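Local atomic coordinates of antigen 43 (PDB entry 4KH3), a protein that self-associates on the surface of Escherichia coli as an autotransporter, holding cells together in a Velcro-like way in bacterial clumping and probably in biofilm formation. Residues A345-T350 with F357-G362; L367-G372 with G391-R396; T382-T387 with T399-T404; V419-L424 with T439-V444. One frame throughout, in Å; residues are numbered along the deposited sequence.

Following the chain from the N terminus, contact 1 closes a short hairpin between strands 346-350 and 356-360. Strand 363-370 follows and opens contact 2, which closes at 391-396 on another face of the beta-helix. Contact 3 opens at 382-387, before contact 2 has closed, so the two cross along the chain. It closes at 399-404 and joins successive coils in parallel. Contact 4 comes last, in series, and pairs 419-424 with 439-444 in the same way. Neighbours touch: Leu367 packs on Phe357 and Ile359, Phe393 on Leu400, and Asp422 reaches Gly402. Together the contacts tie the hairpin to the regular coils that follow it.

Contact 1. Residues A345-T350 with F357-G362; sequences AAVSGT and FSIGGG
The phenyl ring of Phe357 overlaps the backbone of Gly349 on the adjacent strand. Gly349 CA lies over one ring face, 4.3 Å from the centroid, in a CH-pi contact. Phe357 CG sits between its backbone N and carbonyl carbon (chi1 64°), which swings the ring back across the partner strand. There CE1 of Phe357 comes within 3.3 Å of Thr350 N. CE2 of Phe357 meets Val347 CG1 at 3.6 Å, an oblique approach. Val347 and Ile359 then run side by side, with Val347 CB 4.0 Å from Ile359 CG1. These apolar groups share one face and pack inward, where Leu367 touches Phe357 and Ile359, and Ile322 touches Val347. Ser348 and Ser358 take the opposite face.

Four backbone bonds hold the strands. Val347 N reaches Ile359 O at 2.9 Å, and Ile359 N reaches Val347 O at 2.8 Å. Gly349 and Phe357 are bonded in both directions as well. Past the last pair, water 1 bridges Ala345 O and Gly362 N. The strand axes run at 168° to each other. This is an antiparallel beta hairpin set into the largely parallel coils of a right-handed beta-helix.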
loop_
_atom_site.group_PDB
_atom_site.type_symbol
_atom_site.label_atom_id
_atom_site.label_comp_id
_atom_site.label_asym_id
_atom_site.label_seq_id
_atom_site.Cartn_x
_atom_site.Cartn_y
_atom_site.Cartn_z
ATOM N N ALA A 345 -13.975 18.103 -14.508
ATOM C CA ALA A 345 -14.299 17.935 -13.105
ATOM C C ALA A 345 -14.906 19.214 -12.547
ATOM O O ALA A 345 -14.844 20.264 -13.174
ATOM C CB ALA A 345 -13.063 17.541 -12.320
ATOM N N ALA A 346 -15.513 19.111 -11.371
ATOM C CA ALA A 346 -16.044 20.271 -10.676
ATOM C C ALA A 346 -15.280 20.391 -9.374
ATOM O O ALA A 346 -15.292 19.469 -8.555
ATOM C CB ALA A 346 -17.526 20.104 -10.407
ATOM N N VAL A 347 -14.584 21.511 -9.206
ATOM C CA VAL A 347 -13.709 21.725 -8.066
ATOM C C VAL A 347 -13.808 23.169 -7.581
ATOM O O VAL A 347 -13.846 24.093 -8.378
ATOM C CB VAL A 347 -12.227 21.411 -8.420
ATOM C CG1 VAL A 347 -11.326 21.646 -7.222
ATOM C CG2 VAL A 347 -12.074 19.982 -8.909
ATOM N N SER A 348 -13.863 23.360 -6.273
ATOM C CA SER A 348 -13.756 24.692 -5.700
ATOM C C SER A 348 -12.949 24.568 -4.418
ATOM O O SER A 348 -13.102 23.600 -3.665
ATOM C CB SER A 348 -15.138 25.300 -5.415
ATOM O OG SER A 348 -15.378 25.436 -4.017
ATOM N N GLY A 349 -12.086 25.543 -4.166
ATOM C CA GLY A 349 -11.287 25.515 -2.961
ATOM C C GLY A 349 -10.318 26.665 -2.886
ATOM O O GLY A 349 -10.441 27.640 -3.623
ATOM N N THR A 350 -9.343 26.548 -1.993
ATOM C CA THR A 350 -8.352 27.597 -1.822
ATOM C C THR A 350 -6.917 27.039 -1.849
ATOM O O THR A 350 -6.616 26.043 -1.193
ATOM C CB THR A 350 -8.620 28.406 -0.520
ATOM O OG1 THR A 350 -8.745 27.508 0.583
ATOM C CG2 THR A 350 -9.916 29.191 -0.631
ATOM N N PHE A 357 -9.645 28.996 -6.175
ATOM C CA PHE A 357 -9.555 28.435 -7.513
ATOM C C PHE A 357 -10.803 27.620 -7.793
ATOM O O PHE A 357 -11.552 27.270 -6.876
ATOM C CB PHE A 357 -8.292 27.585 -7.664
ATOM C CG PHE A 357 -8.275 26.375 -6.788
ATOM C CD1 PHE A 357 -7.822 26.455 -5.487
ATOM C CD2 PHE A 357 -8.725 25.155 -7.264
ATOM C CE1 PHE A 357 -7.811 25.340 -4.675
ATOM C CE2 PHE A 357 -8.713 24.038 -6.455
ATOM C CZ PHE A 357 -8.252 24.132 -5.161
ATOM N N SER A 358 -11.034 27.309 -9.059
ATOM C CA SER A 358 -12.235 26.566 -9.406
ATOM C C SER A 358 -12.153 25.922 -10.768
ATOM O O SER A 358 -11.407 26.362 -11.645
ATOM C CB SER A 358 -13.476 27.464 -9.349
ATOM O OG SER A 358 -13.458 28.408 -10.403
ATOM N N ILE A 359 -12.929 24.859 -10.920
ATOM C CA ILE A 359 -13.140 24.220 -12.195
ATOM C C ILE A 359 -14.633 23.948 -12.210
ATOM O O ILE A 359 -15.193 23.565 -11.190
ATOM C CB ILE A 359 -12.386 22.891 -12.292
ATOM C CG1 ILE A 359 -10.936 23.065 -11.842
ATOM C CG2 ILE A 359 -12.450 22.333 -13.716
ATOM C CD1 ILE A 359 -10.096 21.827 -12.012
ATOM N N GLY A 360 -15.281 24.164 -13.348
ATOM C CA GLY A 360 -16.722 24.001 -13.448
ATOM C C GLY A 360 -17.238 24.377 -14.822
ATOM O O GLY A 360 -16.854 25.412 -15.371
ATOM N N GLY A 361 -18.095 23.531 -15.385
ATOM C CA GLY A 361 -18.620 23.747 -16.722
ATOM C C GLY A 361 -17.528 23.934 -17.768
ATOM O O GLY A 361 -17.666 24.747 -18.690
ATOM N N GLY A 362 -16.435 23.193 -17.614
ATOM C CA GLY A 362 -15.327 23.257 -18.550
ATOM C C GLY A 362 -14.467 24.502 -18.436
ATOM O O GLY A 362 -13.671 24.778 -19.329
HETATM O O HOH W 1 -16.149 21.143 -15.707
#

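Contact 2. Residues L367-G372 with G391-R396; sequences LMLEKG and GLFTAR
Leu369 meets Gly391, Leu392 and Phe393 at a corner of the beta-helix. The tight part has two components, the backbone of Gly391 and the side chain of Leu369. Gly391 sits under two carbonyls. Gly391 N gives a weak hydrogen bond to Leu369 O, 3.3 Å long and bent to 125°. Gly391 CA is 3.3 Å from Glu370 O. With no side chain on Gly391, both carbonyls can come this near.

Leu369 CG lies anti to its own carbonyl carbon (chi1 -55°). CD1 continues outward, anti to CA (chi2 166°), and so reaches the other strand. Leu369 CD1 comes to 3.7 Å from Leu392 O and 4.1 Å from Phe393 CD2. The two side chains approach at a slant. Phe375 also touches both, and Leu377 and Leu412 add to the cover of Phe393, so this part lies in the interior.

The outer side is looser. Glu370 and Lys371 start their side chains away from 391-396. Glu370 OE1 is held instead by Asn389 ND2. Lys371 is exposed, with its chain stretched out. The regular strand bonds also lie with other partners: Leu369 pairs with Thr387 and Asn389, Gly391 with Ile411, and Leu392 with Ser373.

The contact joins one face of a coil to the adjoining face of the next coil. The two segments themselves give one weak, bent bond and one apolar side-chain contact. This implies that the corner probably depends largely on the shared apolar interior and on the backbone bonds each segment makes to other strands.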
loop_
_atom_site.group_PDB
_atom_site.type_symbol
_atom_site.label_atom_id
_atom_site.label_comp_id
_atom_site.label_asym_id
_atom_site.label_seq_id
_atom_site.Cartn_x
_atom_site.Cartn_y
_atom_site.Cartn_z
ATOM N N LEU A 367 -5.990 27.889 -11.154
ATOM C CA LEU A 367 -5.305 26.662 -10.761
ATOM C C LEU A 367 -3.848 26.923 -10.410
ATOM O O LEU A 367 -3.133 27.592 -11.153
ATOM C CB LEU A 367 -5.349 25.649 -11.894
ATOM C CG LEU A 367 -6.716 25.039 -12.132
ATOM C CD1 LEU A 367 -6.580 23.990 -13.180
ATOM C CD2 LEU A 367 -7.256 24.453 -10.850
ATOM N N MET A 368 -3.415 26.408 -9.268
ATOM C CA MET A 368 -2.010 26.463 -8.903
ATOM C C MET A 368 -1.493 25.043 -8.896
ATOM O O MET A 368 -1.940 24.222 -8.101
ATOM C CB MET A 368 -1.823 27.107 -7.530
ATOM C CG MET A 368 -0.443 26.877 -6.933
ATOM S SD MET A 368 0.899 27.623 -7.888
ATOM C CE MET A 368 0.778 29.326 -7.337
ATOM N N LEU A 369 -0.577 24.738 -9.805
ATOM C CA LEU A 369 -0.062 23.378 -9.910
ATOM C C LEU A 369 1.414 23.277 -9.492
ATOM O O LEU A 369 2.311 23.522 -10.298
ATOM C CB LEU A 369 -0.269 22.847 -11.328
ATOM C CG LEU A 369 -1.700 22.888 -11.887
ATOM C CD1 LEU A 369 -1.689 22.665 -13.390
ATOM C CD2 LEU A 369 -2.575 21.846 -11.228
ATOM N N GLU A 370 1.656 22.929 -8.229
ATOM C CA GLU A 370 3.010 22.682 -7.730
ATOM C C GLU A 370 3.538 21.321 -8.196
ATOM O O GLU A 370 2.822 20.536 -8.832
ATOM C CB GLU A 370 3.053 22.725 -6.202
ATOM C CG GLU A 370 2.281 23.865 -5.554
ATOM C CD GLU A 370 3.061 25.159 -5.521
ATOM O OE1 GLU A 370 4.217 25.175 -5.982
ATOM O OE2 GLU A 370 2.517 26.168 -5.031
ATOM N N LYS A 371 4.800 21.052 -7.879
ATOM C CA LYS A 371 5.425 19.790 -8.245
ATOM C C LYS A 371 4.583 18.615 -7.747
ATOM O O LYS A 371 4.196 18.560 -6.574
ATOM C CB LYS A 371 6.859 19.713 -7.701
ATOM C CG LYS A 371 7.610 18.459 -8.141
ATOM C CD LYS A 371 9.122 18.635 -8.002
ATOM C CE LYS A 371 9.891 17.478 -8.641
ATOM N NZ LYS A 371 11.364 17.734 -8.672
ATOM N N GLY A 372 4.267 17.703 -8.659
ATOM C CA GLY A 372 3.423 16.567 -8.341
ATOM C C GLY A 372 2.002 16.707 -8.850
ATOM O O GLY A 372 1.375 15.719 -9.240
ATOM N N GLY A 391 4.728 21.856 -11.712
ATOM C CA GLY A 391 3.751 20.832 -12.036
ATOM C C GLY A 391 3.638 20.481 -13.512
ATOM O O GLY A 391 4.486 20.847 -14.334
ATOM N N LEU A 392 2.579 19.751 -13.843
ATOM C CA LEU A 392 2.311 19.348 -15.216
ATOM C C LEU A 392 0.935 19.840 -15.655
ATOM O O LEU A 392 -0.033 19.755 -14.912
ATOM C CB LEU A 392 2.396 17.826 -15.352
ATOM C CG LEU A 392 1.959 17.216 -16.683
ATOM C CD1 LEU A 392 2.851 17.703 -17.821
ATOM C CD2 LEU A 392 1.961 15.685 -16.600
ATOM N N PHE A 393 0.869 20.372 -16.866
ATOM C CA PHE A 393 -0.385 20.784 -17.471
ATOM C C PHE A 393 -0.416 20.135 -18.831
ATOM O O PHE A 393 0.503 20.317 -19.632
ATOM C CB PHE A 393 -0.420 22.303 -17.616
ATOM C CG PHE A 393 -1.753 22.855 -18.039
ATOM C CD1 PHE A 393 -2.317 22.515 -19.266
ATOM C CD2 PHE A 393 -2.423 23.753 -17.228
ATOM C CE1 PHE A 393 -3.531 23.043 -19.663
ATOM C CE2 PHE A 393 -3.637 24.285 -17.619
ATOM C CZ PHE A 393 -4.191 23.929 -18.840
ATOM N N THR A 394 -1.461 19.360 -19.079
ATOM C CA THR A 394 -1.649 18.697 -20.360
ATOM C C THR A 394 -2.910 19.253 -21.007
ATOM O O THR A 394 -3.932 19.440 -20.342
ATOM C CB THR A 394 -1.794 17.177 -20.190
ATOM O OG1 THR A 394 -0.657 16.668 -19.484
ATOM C CG2 THR A 394 -1.899 16.483 -21.549
ATOM N N ALA A 395 -2.833 19.543 -22.298
ATOM C CA ALA A 395 -3.982 20.058 -23.023
ATOM C C ALA A 395 -4.232 19.221 -24.275
ATOM O O ALA A 395 -3.350 19.074 -25.115
ATOM C CB ALA A 395 -3.777 21.520 -23.375
ATOM N N ARG A 396 -5.435 18.670 -24.387
ATOM C CA ARG A 396 -5.809 17.880 -25.550
ATOM C C ARG A 396 -6.473 18.784 -26.583
ATOM O O ARG A 396 -6.821 18.356 -27.685
ATOM C CB ARG A 396 -6.738 16.736 -25.136
ATOM C CG ARG A 396 -6.188 15.908 -23.978
ATOM C CD ARG A 396 -6.611 14.455 -24.073
ATOM N NE ARG A 396 -8.054 14.303 -23.921
ATOM C CZ ARG A 396 -8.641 13.768 -22.855
ATOM N NH1 ARG A 396 -7.906 13.317 -21.844
ATOM N NH2 ARG A 396 -9.965 13.675 -22.804
#

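Contact 3. Residues T382-T387 with T399-T404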
loop_
_atom_site.group_PDB
_atom_site.type_symbol
_atom_site.label_atom_id
_atom_site.label_comp_id
_atom_site.label_asym_id
_atom_site.label_seq_id
_atom_site.Cartn_x
_atom_site.Cartn_y
_atom_site.Cartn_z
ATOM N N THR A 382 -11.599 25.741 -21.303
ATOM C CA THR A 382 -10.783 26.922 -21.099
ATOM C C THR A 382 -10.151 26.930 -19.703
ATOM O O THR A 382 -10.827 26.711 -18.705
ATOM C CB THR A 382 -11.628 28.199 -21.296
ATOM O OG1 THR A 382 -11.975 28.328 -22.679
ATOM C CG2 THR A 382 -10.873 29.450 -20.831
ATOM N N ALA A 383 -8.848 27.179 -19.642
ATOM C CA ALA A 383 -8.171 27.360 -18.369
ATOM C C ALA A 383 -7.639 28.781 -18.289
ATOM O O ALA A 383 -6.876 29.215 -19.153
ATOM C CB ALA A 383 -7.040 26.352 -18.217
ATOM N N THR A 384 -8.035 29.496 -17.242
ATOM C CA THR A 384 -7.747 30.915 -17.117
ATOM C C THR A 384 -6.884 31.197 -15.906
ATOM O O THR A 384 -7.198 30.763 -14.804
ATOM C CB THR A 384 -9.064 31.722 -16.971
ATOM O OG1 THR A 384 -9.883 31.499 -18.122
ATOM C CG2 THR A 384 -8.785 33.216 -16.836
ATOM N N ASP A 385 -5.800 31.937 -16.121
ATOM C CA ASP A 385 -4.912 32.365 -15.041
ATOM C C ASP A 385 -4.248 31.203 -14.304
ATOM O O ASP A 385 -3.963 31.297 -13.103
ATOM C CB ASP A 385 -5.648 33.281 -14.057
ATOM C CG ASP A 385 -5.942 34.649 -14.644
ATOM O OD1 ASP A 385 -5.120 35.145 -15.439
ATOM O OD2 ASP A 385 -6.995 35.233 -14.319
ATOM N N THR A 386 -3.995 30.110 -15.024
ATOM C CA THR A 386 -3.248 28.999 -14.452
ATOM C C THR A 386 -1.807 29.399 -14.133
ATOM O O THR A 386 -1.129 30.035 -14.950
ATOM C CB THR A 386 -3.174 27.828 -15.413
ATOM O OG1 THR A 386 -4.462 27.589 -15.993
ATOM C CG2 THR A 386 -2.684 26.589 -14.682
ATOM N N THR A 387 -1.353 29.041 -12.937
ATOM C CA THR A 387 0.065 29.072 -12.623
ATOM C C THR A 387 0.546 27.632 -12.473
ATOM O O THR A 387 0.048 26.885 -11.620
ATOM C CB THR A 387 0.361 29.830 -11.317
ATOM O OG1 THR A 387 -0.026 31.198 -11.454
ATOM C CG2 THR A 387 1.841 29.778 -11.017
ATOM N N THR A 399 -8.446 26.173 -24.686
ATOM C CA THR A 399 -7.918 27.530 -24.707
ATOM C C THR A 399 -7.264 27.896 -23.395
ATOM O O THR A 399 -7.823 27.642 -22.327
ATOM C CB THR A 399 -9.040 28.566 -24.970
ATOM O OG1 THR A 399 -9.644 28.323 -26.246
ATOM C CG2 THR A 399 -8.492 29.993 -24.917
ATOM N N LEU A 400 -6.086 28.509 -23.482
ATOM C CA LEU A 400 -5.435 29.108 -22.333
ATOM C C LEU A 400 -5.800 30.578 -22.339
ATOM O O LEU A 400 -5.766 31.218 -23.387
ATOM C CB LEU A 400 -3.916 28.948 -22.437
ATOM C CG LEU A 400 -3.456 27.499 -22.524
ATOM C CD1 LEU A 400 -1.960 27.403 -22.819
ATOM C CD2 LEU A 400 -3.828 26.754 -21.240
ATOM N N ALA A 401 -6.146 31.118 -21.178
ATOM C CA ALA A 401 -6.611 32.494 -21.108
ATOM C C ALA A 401 -6.092 33.200 -19.864
ATOM O O ALA A 401 -5.567 32.560 -18.948
ATOM C CB ALA A 401 -8.119 32.536 -21.161
ATOM N N GLY A 402 -6.238 34.522 -19.830
ATOM C CA GLY A 402 -5.647 35.315 -18.763
ATOM C C GLY A 402 -4.133 35.215 -18.823
ATOM O O GLY A 402 -3.527 35.265 -19.895
ATOM N N THR A 403 -3.509 35.062 -17.667
ATOM C CA THR A 403 -2.064 34.916 -17.623
ATOM C C THR A 403 -1.695 33.488 -17.233
ATOM O O THR A 403 -1.846 33.091 -16.078
ATOM C CB THR A 403 -1.430 35.910 -16.633
ATOM O OG1 THR A 403 -1.774 37.251 -17.004
ATOM C CG2 THR A 403 0.071 35.768 -16.643
ATOM N N THR A 404 -1.236 32.719 -18.214
ATOM C CA THR A 404 -0.757 31.362 -17.994
ATOM C C THR A 404 0.743 31.388 -17.665
ATOM O O THR A 404 1.570 31.749 -18.499
ATOM C CB THR A 404 -0.999 30.491 -19.231
ATOM O OG1 THR A 404 -2.406 30.430 -19.502
ATOM C CG2 THR A 404 -0.471 29.085 -19.011
HETATM O O HOH W 2 -4.374 29.605 -17.799
HETATM O O HOH W 3 -4.854 37.596 -15.990
HETATM O O HOH W 4 -0.814 32.892 -13.895
#
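Asp385 and Thr403 make the side-chain bond of this contact. Thr403 N points at Asp385 OD1 over 2.8 Å, almost straight at 172°, and meets it nearly along the C-O axis. Asp385 CB starts away from 399-404, but with CG beside the backbone N (chi1 -71°) the carboxylate turns back to the other segment. OD1 of Asp385 is also 3.4 Å from Gly402 CA.

Three backbone bonds precede it. Ala383 N donates to Thr399 O, Ala401 N to Ala383 O and Asp385 N to Ala401 O, each 2.9 Å long. They join strands 382-384 and 399-401 in parallel, one coil of the beta-helix laid on the next. Thr382 and Thr399 lie side by side on the outer face. Thr384 OG1 comes to 3.7 Å from Ala401 CB on that face. After Ala401 the pairing breaks at a bend, and Asp385 OD1 takes the place of a main-chain acceptor.

Water 2 fills in behind the bend. Water 2 accepts from Thr386 N at 2.8 Å and lies 2.7 Å from Thr404 OG1, to which it is hydrogen-bonded. On the inner side Phe393 packs against Ala383, Thr386 and Leu400.

Contact 4. Residues V419-L424 with T439-V444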
loop_
_atom_site.group_PDB
_atom_site.type_symbol
_atom_site.label_atom_id
_atom_site.label_comp_id
_atom_site.label_asym_id
_atom_site.label_seq_id
_atom_site.Cartn_x
_atom_site.Cartn_y
_atom_site.Cartn_z
ATOM N N VAL A 419 -5.310 26.984 -28.015
ATOM C CA VAL A 419 -5.376 28.372 -28.427
ATOM C C VAL A 419 -4.908 29.278 -27.301
ATOM O O VAL A 419 -5.275 29.080 -26.147
ATOM C CB VAL A 419 -6.829 28.746 -28.802
ATOM C CG1 VAL A 419 -6.987 30.252 -28.994
ATOM C CG2 VAL A 419 -7.269 27.980 -30.049
ATOM N N ASN A 420 -4.085 30.263 -27.632
ATOM C CA ASN A 420 -3.769 31.326 -26.684
ATOM C C ASN A 420 -3.814 32.699 -27.358
ATOM O O ASN A 420 -3.118 32.947 -28.345
ATOM C CB ASN A 420 -2.405 31.112 -26.028
ATOM C CG ASN A 420 -1.976 32.300 -25.196
ATOM O OD1 ASN A 420 -2.755 32.826 -24.404
ATOM N ND2 ASN A 420 -0.740 32.748 -25.386
ATOM N N ASN A 421 -4.642 33.582 -26.818
ATOM C CA ASN A 421 -4.784 34.928 -27.347
ATOM C C ASN A 421 -4.390 35.920 -26.266
ATOM O O ASN A 421 -4.381 37.132 -26.487
ATOM C CB ASN A 421 -6.225 35.184 -27.825
ATOM C CG ASN A 421 -6.606 34.334 -29.044
ATOM O OD1 ASN A 421 -5.819 34.162 -29.974
ATOM N ND2 ASN A 421 -7.818 33.798 -29.035
ATOM N N ASP A 422 -4.064 35.395 -25.088
ATOM C CA ASP A 422 -3.616 36.237 -23.987
ATOM C C ASP A 422 -2.131 36.017 -23.707
ATOM O O ASP A 422 -1.337 35.879 -24.631
ATOM C CB ASP A 422 -4.458 36.004 -22.733
ATOM C CG ASP A 422 -5.954 36.155 -22.992
ATOM O OD1 ASP A 422 -6.337 36.582 -24.098
ATOM O OD2 ASP A 422 -6.751 35.849 -22.083
ATOM N N THR A 423 -1.752 35.980 -22.438
ATOM C CA THR A 423 -0.339 35.977 -22.095
ATOM C C THR A 423 0.172 34.664 -21.493
ATOM O O THR A 423 -0.270 34.239 -20.434
ATOM C CB THR A 423 -0.029 37.118 -21.137
ATOM O OG1 THR A 423 -0.398 38.357 -21.752
ATOM C CG2 THR A 423 1.453 37.135 -20.789
ATOM N N LEU A 424 1.112 34.031 -22.183
ATOM C CA LEU A 424 1.840 32.892 -21.639
ATOM C C LEU A 424 3.185 33.400 -21.120
ATOM O O LEU A 424 3.959 33.984 -21.868
ATOM C CB LEU A 424 2.047 31.844 -22.729
ATOM C CG LEU A 424 2.852 30.596 -22.372
ATOM C CD1 LEU A 424 2.216 29.890 -21.197
ATOM C CD2 LEU A 424 2.960 29.652 -23.570
ATOM N N THR A 439 -1.786 28.110 -31.085
ATOM C CA THR A 439 -1.972 29.225 -32.011
ATOM C C THR A 439 -2.707 30.372 -31.348
ATOM O O THR A 439 -3.103 30.273 -30.185
ATOM C CB THR A 439 -2.765 28.806 -33.244
ATOM O OG1 THR A 439 -4.046 28.316 -32.829
ATOM C CG2 THR A 439 -2.029 27.712 -33.994
ATOM N N GLY A 440 -2.877 31.463 -32.092
ATOM C CA GLY A 440 -3.605 32.620 -31.605
ATOM C C GLY A 440 -2.881 33.938 -31.784
ATOM O O GLY A 440 -1.833 34.004 -32.414
ATOM N N ASN A 441 -3.450 34.997 -31.221
ATOM C CA ASN A 441 -2.855 36.319 -31.300
ATOM C C ASN A 441 -2.229 36.680 -29.973
ATOM O O ASN A 441 -1.960 37.852 -29.692
ATOM C CB ASN A 441 -3.913 37.362 -31.672
ATOM C CG ASN A 441 -4.828 36.884 -32.785
ATOM O OD1 ASN A 441 -6.020 36.662 -32.563
ATOM N ND2 ASN A 441 -4.271 36.705 -33.986
ATOM N N GLY A 442 -2.012 35.663 -29.148
ATOM C CA GLY A 442 -1.394 35.867 -27.855
ATOM C C GLY A 442 0.104 36.065 -27.951
ATOM O O GLY A 442 0.712 35.900 -29.015
ATOM N N SER A 443 0.709 36.421 -26.828
ATOM C CA SER A 443 2.152 36.577 -26.785
ATOM C C SER A 443 2.770 35.744 -25.662
ATOM O O SER A 443 2.126 35.481 -24.640
ATOM C CB SER A 443 2.528 38.055 -26.639
ATOM O OG SER A 443 2.079 38.577 -25.401
ATOM N N VAL A 444 4.018 35.323 -25.869
ATOM C CA VAL A 444 4.794 34.646 -24.836
ATOM C C VAL A 444 5.803 35.620 -24.220
ATOM O O VAL A 444 6.469 36.363 -24.946
ATOM C CB VAL A 444 5.552 33.444 -25.406
ATOM C CG1 VAL A 444 6.125 32.604 -24.272
ATOM C CG2 VAL A 444 4.645 32.606 -26.310
#
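Two stacked bends of the beta-helix meet here, Asn420-Asp422 on one coil and Gly440-Gly442 on the next. The first bend contains an Asx turn. Asn420 OD1 accepts from Asp422 N at 3.0 Å, with the donor above the carbonyl plane. The buried amide of Asn420 is also gripped by Gln461, whose OE1 takes a hydrogen from ND2.

Asn421 reaches across. Its CG lies anti to the carbonyl carbon (chi1 -67°), which brings the amide oxygen to the next coil. Asn421 OD1 accepts from Asn441 N at 2.8 Å, within the carbonyl plane and at 163°. Gly440 CA lies 3.2 Å from Asn421 OD1. Asn420 O receives a weak bond from Gly442 N.

Regular parallel pairing flanks the bends. Before them, Asn420 N donates to Thr439 O at 2.7 Å. After them, Ser443 N donates to Asp422 O at 3.1 Å, and Leu424 N to Ser443 O at 3.0 Å. Inside, Val444 CG1 rests 3.5 Å from Leu424 O, and the Leu424 side chain also meets Thr404, Leu406 and Leu438. The carboxylate of Asp422 turns to the preceding coil, where OD2 receives Gly402 N. Asparagine and aspartate side chains thus supply acceptors where the strands are interrupted. This implies that the polar bonding between coils continues through the bends.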